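Local atomic coordinates of oxidoreductase (Corynebacterium diphtheriae, PDB entry 3K1Y), a protein that probably works as an FMN-dependent oxidoreductase of the NADPH-dependent FMN reductase family. Residues S33-E47 with I175-V187. Numbering follows the deposited sequence.
Sequences SISEAVTAAVSARGE and IARAAGELASLIV
Ala-37 and Ala-41 turn their methyls onto Ala-179 and Ala-183, and these small groups let the two helices come within 8.2 Å, axis to axis, at a crossing angle of -52°. The CB of Ala-179 sits 3.6 Å from the CB of Ala-37, close to the backbone of that turn; one turn further on, the CB of Ala-183 meets the CB of Ala-41. Near the start of segment 175-187, the branch methyl CG2 of Ile-175, anti to the backbone N and beside the carbonyl carbon, reaches the CB of Ala-37 at 3.9 Å, while its CD1 runs out to the CB of Ser-33. Val-38 works the sheet-facing flank: its side chain and that of Ile-186 cross at about a right angle, CG1 of Val-38 lying 4.1 Å from CD1 of Ile-186, and its CG2 reaches the CD2 of Leu-182. This is one layer of a flavodoxin-like alpha/beta fold, in which helices 26-44 and 165-188 pack side by side over the parallel sheet; Val-38 and Val-42 also touch Leu-49. Gly-46 closes helix 26-44 with a Schellman motif, and beside it Arg-45 bends at chi3 (-108°), bringing NE back to the O of Ala-41 in a 2.8 Å hydrogen bond from above the carbonyl plane. Its NE and NH2 both rest on the CB of Ala-183, and NH2 reaches the CA of Gly-180, whose O lies above one guanidinium face, toward its rim. The aliphatic part of Arg-45 crosses Val-187, with CD 4.0 Å from CG2. OE1 of Glu-47 sits against CB and CG1 of Val-187 at a slant, while OE2 forms a salt bridge with Arg-12.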
ATOM      1  N   SER A  33     -16.103 -21.849   0.897  1.00 14.91           N
ATOM      2  CA  SER A  33     -15.536 -22.460  -0.294  1.00 16.33           C
ATOM      3  C   SER A  33     -14.069 -22.714  -0.044  1.00 15.97           C
ATOM      4  O   SER A  33     -13.542 -23.774  -0.386  1.00 18.06           O
ATOM      5  CB  SER A  33     -15.688 -21.551  -1.512  1.00 16.30           C
ATOM      6  OG  SER A  33     -17.010 -21.602  -2.014  1.00 18.44           O
ATOM      7  N   ILE A  34     -13.408 -21.744   0.576  1.00 16.27           N
ATOM      8  CA  ILE A  34     -11.989 -21.892   0.843  1.00 15.98           C
ATOM      9  C   ILE A  34     -11.706 -23.042   1.807  1.00 16.79           C
ATOM     10  O   ILE A  34     -10.874 -23.896   1.510  1.00 17.16           O
ATOM     11  CB  ILE A  34     -11.367 -20.578   1.391  1.00 14.92           C
ATOM     12  CG1 ILE A  34     -11.543 -19.454   0.367  1.00 13.60           C
ATOM     13  CG2 ILE A  34      -9.873 -20.782   1.664  1.00 14.03           C
ATOM     14  CD1 ILE A  34     -10.806 -18.176   0.701  1.00 22.45           C
ATOM     15  N   SER A  35     -12.399 -23.095   2.941  1.00 19.55           N
ATOM     16  CA  SER A  35     -12.132 -24.172   3.895  1.00 20.74           C
ATOM     17  C   SER A  35     -12.543 -25.549   3.393  1.00 21.82           C
ATOM     18  O   SER A  35     -11.975 -26.552   3.818  1.00 23.24           O
ATOM     19  CB  SER A  35     -12.777 -23.881   5.255  1.00 19.72           C
ATOM     20  OG  SER A  35     -14.096 -23.411   5.112  1.00 19.59           O
ATOM     21  N   GLU A  36     -13.520 -25.603   2.493  1.00 25.44           N
ATOM     22  CA  GLU A  36     -13.958 -26.878   1.924  1.00 28.02           C
ATOM     23  C   GLU A  36     -12.846 -27.397   1.021  1.00 26.92           C
ATOM     24  O   GLU A  36     -12.488 -28.570   1.065  1.00 29.39           O
ATOM     25  CB  GLU A  36     -15.240 -26.695   1.108  1.00 28.56           C
ATOM     26  CG  GLU A  36     -16.489 -27.218   1.805  1.00 36.45           C
ATOM     27  CD  GLU A  36     -17.627 -26.198   1.847  1.00 45.34           C
ATOM     28  OE1 GLU A  36     -18.044 -25.701   0.773  1.00 48.22           O
ATOM     29  OE2 GLU A  36     -18.106 -25.900   2.966  1.00 46.48           O
ATOM     30  N   ALA A  37     -12.291 -26.509   0.205  1.00 14.04           N
ATOM     31  CA  ALA A  37     -11.206 -26.881  -0.689  1.00 12.90           C
ATOM     32  C   ALA A  37      -9.975 -27.261   0.150  1.00 12.76           C
ATOM     33  O   ALA A  37      -9.239 -28.189  -0.192  1.00 14.44           O
ATOM     34  CB  ALA A  37     -10.885 -25.722  -1.631  1.00 11.63           C
ATOM     35  N   VAL A  38      -9.755 -26.554   1.256  1.00 12.04           N
ATOM     36  CA  VAL A  38      -8.619 -26.878   2.107  1.00 11.65           C
ATOM     37  C   VAL A  38      -8.848 -28.285   2.667  1.00 13.99           C
ATOM     38  O   VAL A  38      -7.927 -29.104   2.709  1.00 14.23           O
ATOM     39  CB  VAL A  38      -8.463 -25.885   3.290  1.00 10.19           C
ATOM     40  CG1 VAL A  38      -7.210 -26.222   4.084  1.00  7.31           C
ATOM     41  CG2 VAL A  38      -8.373 -24.462   2.784  1.00  9.99           C
ATOM     42  N   THR A  39     -10.082 -28.561   3.088  1.00 13.80           N
ATOM     43  CA  THR A  39     -10.415 -29.867   3.636  1.00 16.91           C
ATOM     44  C   THR A  39     -10.114 -30.955   2.616  1.00 19.47           C
ATOM     45  O   THR A  39      -9.553 -31.995   2.956  1.00 20.87           O
ATOM     46  CB  THR A  39     -11.901 -29.955   4.047  1.00 17.34           C
ATOM     47  OG1 THR A  39     -12.155 -29.020   5.103  1.00 16.32           O
ATOM     48  CG2 THR A  39     -12.238 -31.352   4.543  1.00 16.10           C
ATOM     49  N   ALA A  40     -10.470 -30.710   1.361  1.00 13.99           N
ATOM     50  CA  ALA A  40     -10.209 -31.690   0.319  1.00 16.48           C
ATOM     51  C   ALA A  40      -8.705 -31.839   0.114  1.00 17.02           C
ATOM     52  O   ALA A  40      -8.195 -32.956   0.011  1.00 19.98           O
ATOM     53  CB  ALA A  40     -10.885 -31.272  -0.986  1.00 16.21           C
ATOM     54  N   ALA A  41      -8.003 -30.710   0.058  1.00 17.68           N
ATOM     55  CA  ALA A  41      -6.555 -30.706  -0.150  1.00 17.99           C
ATOM     56  C   ALA A  41      -5.792 -31.482   0.933  1.00 18.93           C
ATOM     57  O   ALA A  41      -4.802 -32.163   0.633  1.00 20.58           O
ATOM     58  CB  ALA A  41      -6.042 -29.267  -0.231  1.00 15.86           C
ATOM     59  N   VAL A  42      -6.235 -31.369   2.185  1.00 14.69           N
ATOM     60  CA  VAL A  42      -5.585 -32.093   3.276  1.00 15.50           C
ATOM     61  C   VAL A  42      -5.965 -33.572   3.173  1.00 18.08           C
ATOM     62  O   VAL A  42      -5.191 -34.463   3.545  1.00 19.17           O
ATOM     63  CB  VAL A  42      -6.022 -31.577   4.642  1.00 13.98           C
ATOM     64  CG1 VAL A  42      -5.552 -32.536   5.728  1.00 13.57           C
ATOM     65  CG2 VAL A  42      -5.449 -30.200   4.873  1.00 11.11           C
ATOM     66  N   SER A  43      -7.164 -33.823   2.659  1.00 15.35           N
ATOM     67  CA  SER A  43      -7.637 -35.177   2.484  1.00 18.48           C
ATOM     68  C   SER A  43      -6.769 -35.838   1.420  1.00 20.36           C
ATOM     69  O   SER A  43      -6.368 -36.985   1.567  1.00 22.57           O
ATOM     70  CB  SER A  43      -9.105 -35.166   2.052  1.00 18.01           C
ATOM     71  OG  SER A  43      -9.581 -36.481   1.833  1.00 23.95           O
ATOM     72  N   ALA A  44      -6.465 -35.099   0.356  1.00 18.95           N
ATOM     73  CA  ALA A  44      -5.634 -35.621  -0.733  1.00 20.53           C
ATOM     74  C   ALA A  44      -4.219 -35.930  -0.249  1.00 21.13           C
ATOM     75  O   ALA A  44      -3.519 -36.774  -0.812  1.00 23.37           O
ATOM     76  CB  ALA A  44      -5.583 -34.629  -1.881  1.00 20.22           C
ATOM     77  N   ARG A  45      -3.794 -35.250   0.803  1.00 21.15           N
ATOM     78  CA  ARG A  45      -2.469 -35.511   1.324  1.00 21.51           C
ATOM     79  C   ARG A  45      -2.480 -36.600   2.403  1.00 21.57           C
ATOM     80  O   ARG A  45      -1.501 -36.807   3.102  1.00 21.51           O
ATOM     81  CB  ARG A  45      -1.848 -34.195   1.808  1.00 20.02           C
ATOM     82  CG  ARG A  45      -1.319 -33.369   0.631  1.00 21.04           C
ATOM     83  CD  ARG A  45      -1.172 -31.901   0.955  1.00 21.88           C
ATOM     84  NE  ARG A  45      -2.201 -31.127   0.274  1.00 23.97           N
ATOM     85  CZ  ARG A  45      -2.016 -30.450  -0.851  1.00 24.72           C
ATOM     86  NH1 ARG A  45      -0.828 -30.431  -1.442  1.00 27.08           N
ATOM     87  NH2 ARG A  45      -3.034 -29.801  -1.391  1.00 28.73           N
ATOM     88  N   GLY A  46      -3.601 -37.306   2.515  1.00 12.46           N
ATOM     89  CA  GLY A  46      -3.706 -38.395   3.473  1.00 13.55           C
ATOM     90  C   GLY A  46      -4.171 -38.101   4.891  1.00 12.07           C
ATOM     91  O   GLY A  46      -4.194 -39.008   5.728  1.00 10.40           O
ATOM     92  N   GLU A  47      -4.559 -36.858   5.170  1.00 24.24           N
ATOM     93  CA  GLU A  47      -5.000 -36.512   6.513  1.00 24.40           C
ATOM     94  C   GLU A  47      -6.412 -35.955   6.643  1.00 23.51           C
ATOM     95  O   GLU A  47      -7.108 -35.750   5.650  1.00 23.50           O
ATOM     96  CB  GLU A  47      -3.995 -35.556   7.148  1.00 23.46           C
ATOM     97  CG  GLU A  47      -2.754 -36.270   7.620  1.00 28.76           C
ATOM     98  CD  GLU A  47      -1.795 -35.358   8.323  1.00 31.64           C
ATOM     99  OE1 GLU A  47      -1.001 -34.689   7.632  1.00 35.56           O
ATOM    100  OE2 GLU A  47      -1.846 -35.301   9.568  1.00 31.96           O
ATOM    101  N   ILE A 175      -9.079 -21.027  -6.183  1.00 21.41           N
ATOM    102  CA  ILE A 175      -9.328 -21.363  -4.780  1.00 20.62           C
ATOM    103  C   ILE A 175      -8.549 -22.640  -4.441  1.00 21.53           C
ATOM    104  O   ILE A 175      -7.890 -22.726  -3.408  1.00 20.22           O
ATOM    105  CB  ILE A 175     -10.834 -21.601  -4.524  1.00 21.45           C
ATOM    106  CG1 ILE A 175     -11.611 -20.290  -4.715  1.00 20.22           C
ATOM    107  CG2 ILE A 175     -11.044 -22.160  -3.127  1.00 20.24           C
ATOM    108  CD1 ILE A 175     -13.104 -20.412  -4.500  1.00 27.06           C
ATOM    109  N   ALA A 176      -8.619 -23.623  -5.334  1.00 18.03           N
ATOM    110  CA  ALA A 176      -7.911 -24.882  -5.138  1.00 19.60           C
ATOM    111  C   ALA A 176      -6.407 -24.638  -4.982  1.00 19.53           C
ATOM    112  O   ALA A 176      -5.769 -25.230  -4.107  1.00 19.20           O
ATOM    113  CB  ALA A 176      -8.174 -25.825  -6.309  1.00 21.71           C
ATOM    114  N   ARG A 177      -5.839 -23.765  -5.817  1.00 19.56           N
ATOM    115  CA  ARG A 177      -4.408 -23.476  -5.720  1.00 19.88           C
ATOM    116  C   ARG A 177      -4.053 -22.967  -4.325  1.00 17.88           C
ATOM    117  O   ARG A 177      -3.125 -23.472  -3.695  1.00 19.06           O
ATOM    118  CB  ARG A 177      -3.977 -22.448  -6.768  1.00 20.39           C
ATOM    119  CG  ARG A 177      -2.486 -22.122  -6.705  1.00 25.37           C
ATOM    120  CD  ARG A 177      -2.085 -21.117  -7.766  1.00 27.28           C
ATOM    121  NE  ARG A 177      -2.460 -21.580  -9.095  1.00 31.31           N
ATOM    122  CZ  ARG A 177      -2.336 -20.867 -10.207  1.00 34.34           C
ATOM    123  NH1 ARG A 177      -1.838 -19.636 -10.160  1.00 32.80           N
ATOM    124  NH2 ARG A 177      -2.716 -21.387 -11.367  1.00 37.40           N
ATOM    125  N   ALA A 178      -4.788 -21.961  -3.851  1.00 16.24           N
ATOM    126  CA  ALA A 178      -4.556 -21.422  -2.510  1.00 14.66           C
ATOM    127  C   ALA A 178      -4.766 -22.550  -1.497  1.00 15.29           C
ATOM    128  O   ALA A 178      -3.995 -22.713  -0.550  1.00 14.82           O
ATOM    129  CB  ALA A 178      -5.520 -20.291  -2.224  1.00 12.97           C
ATOM    130  N   ALA A 179      -5.816 -23.330  -1.706  1.00 11.76           N
ATOM    131  CA  ALA A 179      -6.108 -24.455  -0.824  1.00 13.65           C
ATOM    132  C   ALA A 179      -4.917 -25.424  -0.788  1.00 15.54           C
ATOM    133  O   ALA A 179      -4.488 -25.858   0.286  1.00 15.28           O
ATOM    134  CB  ALA A 179      -7.358 -25.180  -1.304  1.00 15.19           C
ATOM    135  N   GLY A 180      -4.389 -25.752  -1.963  1.00 20.77           N
ATOM    136  CA  GLY A 180      -3.261 -26.657  -2.042  1.00 21.82           C
ATOM    137  C   GLY A 180      -2.043 -26.076  -1.358  1.00 22.03           C
ATOM    138  O   GLY A 180      -1.346 -26.768  -0.608  1.00 23.04           O
ATOM    139  N   GLU A 181      -1.775 -24.799  -1.613  1.00 18.83           N
ATOM    140  CA  GLU A 181      -0.628 -24.139  -1.002  1.00 18.22           C
ATOM    141  C   GLU A 181      -0.736 -24.238   0.515  1.00 17.24           C
ATOM    142  O   GLU A 181       0.212 -24.637   1.195  1.00 18.47           O
ATOM    143  CB  GLU A 181      -0.567 -22.666  -1.427  1.00 16.85           C
ATOM    144  CG  GLU A 181       0.131 -22.414  -2.757  1.00 16.78           C
ATOM    145  CD  GLU A 181      -0.238 -21.061  -3.367  1.00 16.22           C
ATOM    146  OE1 GLU A 181      -0.272 -20.053  -2.625  1.00 14.31           O
ATOM    147  OE2 GLU A 181      -0.491 -21.006  -4.594  1.00 14.69           O
ATOM    148  N   LEU A 182      -1.902 -23.887   1.044  1.00 22.90           N
ATOM    149  CA  LEU A 182      -2.113 -23.933   2.480  1.00 22.60           C
ATOM    150  C   LEU A 182      -2.064 -25.374   3.009  1.00 24.50           C
ATOM    151  O   LEU A 182      -1.503 -25.626   4.084  1.00 25.33           O
ATOM    152  CB  LEU A 182      -3.448 -23.264   2.825  1.00 20.58           C
ATOM    153  CG  LEU A 182      -3.872 -23.140   4.290  1.00 17.76           C
ATOM    154  CD1 LEU A 182      -2.768 -22.521   5.134  1.00 17.93           C
ATOM    155  CD2 LEU A 182      -5.121 -22.288   4.357  1.00 15.30           C
ATOM    156  N   ALA A 183      -2.621 -26.316   2.249  1.00 10.40           N
ATOM    157  CA  ALA A 183      -2.626 -27.718   2.667  1.00 11.82           C
ATOM    158  C   ALA A 183      -1.212 -28.259   2.828  1.00 14.16           C
ATOM    159  O   ALA A 183      -0.945 -29.048   3.734  1.00 16.41           O
ATOM    160  CB  ALA A 183      -3.405 -28.573   1.673  1.00 11.78           C
ATOM    161  N   SER A 184      -0.304 -27.844   1.953  1.00 12.48           N
ATOM    162  CA  SER A 184       1.067 -28.308   2.058  1.00 13.94           C
ATOM    163  C   SER A 184       1.712 -27.840   3.349  1.00 14.01           C
ATOM    164  O   SER A 184       2.352 -28.632   4.042  1.00 15.49           O
ATOM    165  CB  SER A 184       1.901 -27.834   0.867  1.00 13.92           C
ATOM    166  OG  SER A 184       1.789 -28.747  -0.203  1.00 14.46           O
ATOM    167  N   LEU A 185       1.569 -26.554   3.669  1.00 18.89           N
ATOM    168  CA  LEU A 185       2.152 -26.039   4.907  1.00 19.84           C
ATOM    169  C   LEU A 185       1.525 -26.777   6.091  1.00 20.40           C
ATOM    170  O   LEU A 185       2.210 -27.145   7.044  1.00 20.68           O
ATOM    171  CB  LEU A 185       1.907 -24.527   5.054  1.00 17.58           C
ATOM    172  CG  LEU A 185       2.792 -23.476   4.354  1.00 17.19           C
ATOM    173  CD1 LEU A 185       3.933 -24.130   3.592  1.00 16.47           C
ATOM    174  CD2 LEU A 185       1.930 -22.639   3.425  1.00 16.03           C
ATOM    175  N   ILE A 186       0.221 -27.016   6.011  1.00 20.95           N
ATOM    176  CA  ILE A 186      -0.489 -27.700   7.085  1.00 23.10           C
ATOM    177  C   ILE A 186       0.021 -29.102   7.435  1.00 27.03           C
ATOM    178  O   ILE A 186       0.236 -29.406   8.610  1.00 27.08           O
ATOM    179  CB  ILE A 186      -2.014 -27.780   6.786  1.00 22.24           C
ATOM    180  CG1 ILE A 186      -2.604 -26.365   6.808  1.00 18.43           C
ATOM    181  CG2 ILE A 186      -2.710 -28.698   7.807  1.00 21.05           C
ATOM    182  CD1 ILE A 186      -4.096 -26.310   6.752  1.00 24.93           C
ATOM    183  N   VAL A 187       0.219 -29.954   6.433  1.00 17.59           N
ATOM    184  CA  VAL A 187       0.670 -31.320   6.703  1.00 22.91           C
ATOM    185  C   VAL A 187       2.172 -31.399   6.898  1.00 27.09           C
ATOM    186  O   VAL A 187       2.696 -32.412   7.348  1.00 29.09           O
ATOM    187  CB  VAL A 187       0.252 -32.293   5.569  1.00 24.13           C
ATOM    188  CG1 VAL A 187      -1.250 -32.206   5.356  1.00 21.81           C
ATOM    189  CG2 VAL A 187       1.009 -31.972   4.278  1.00 23.80           C
TER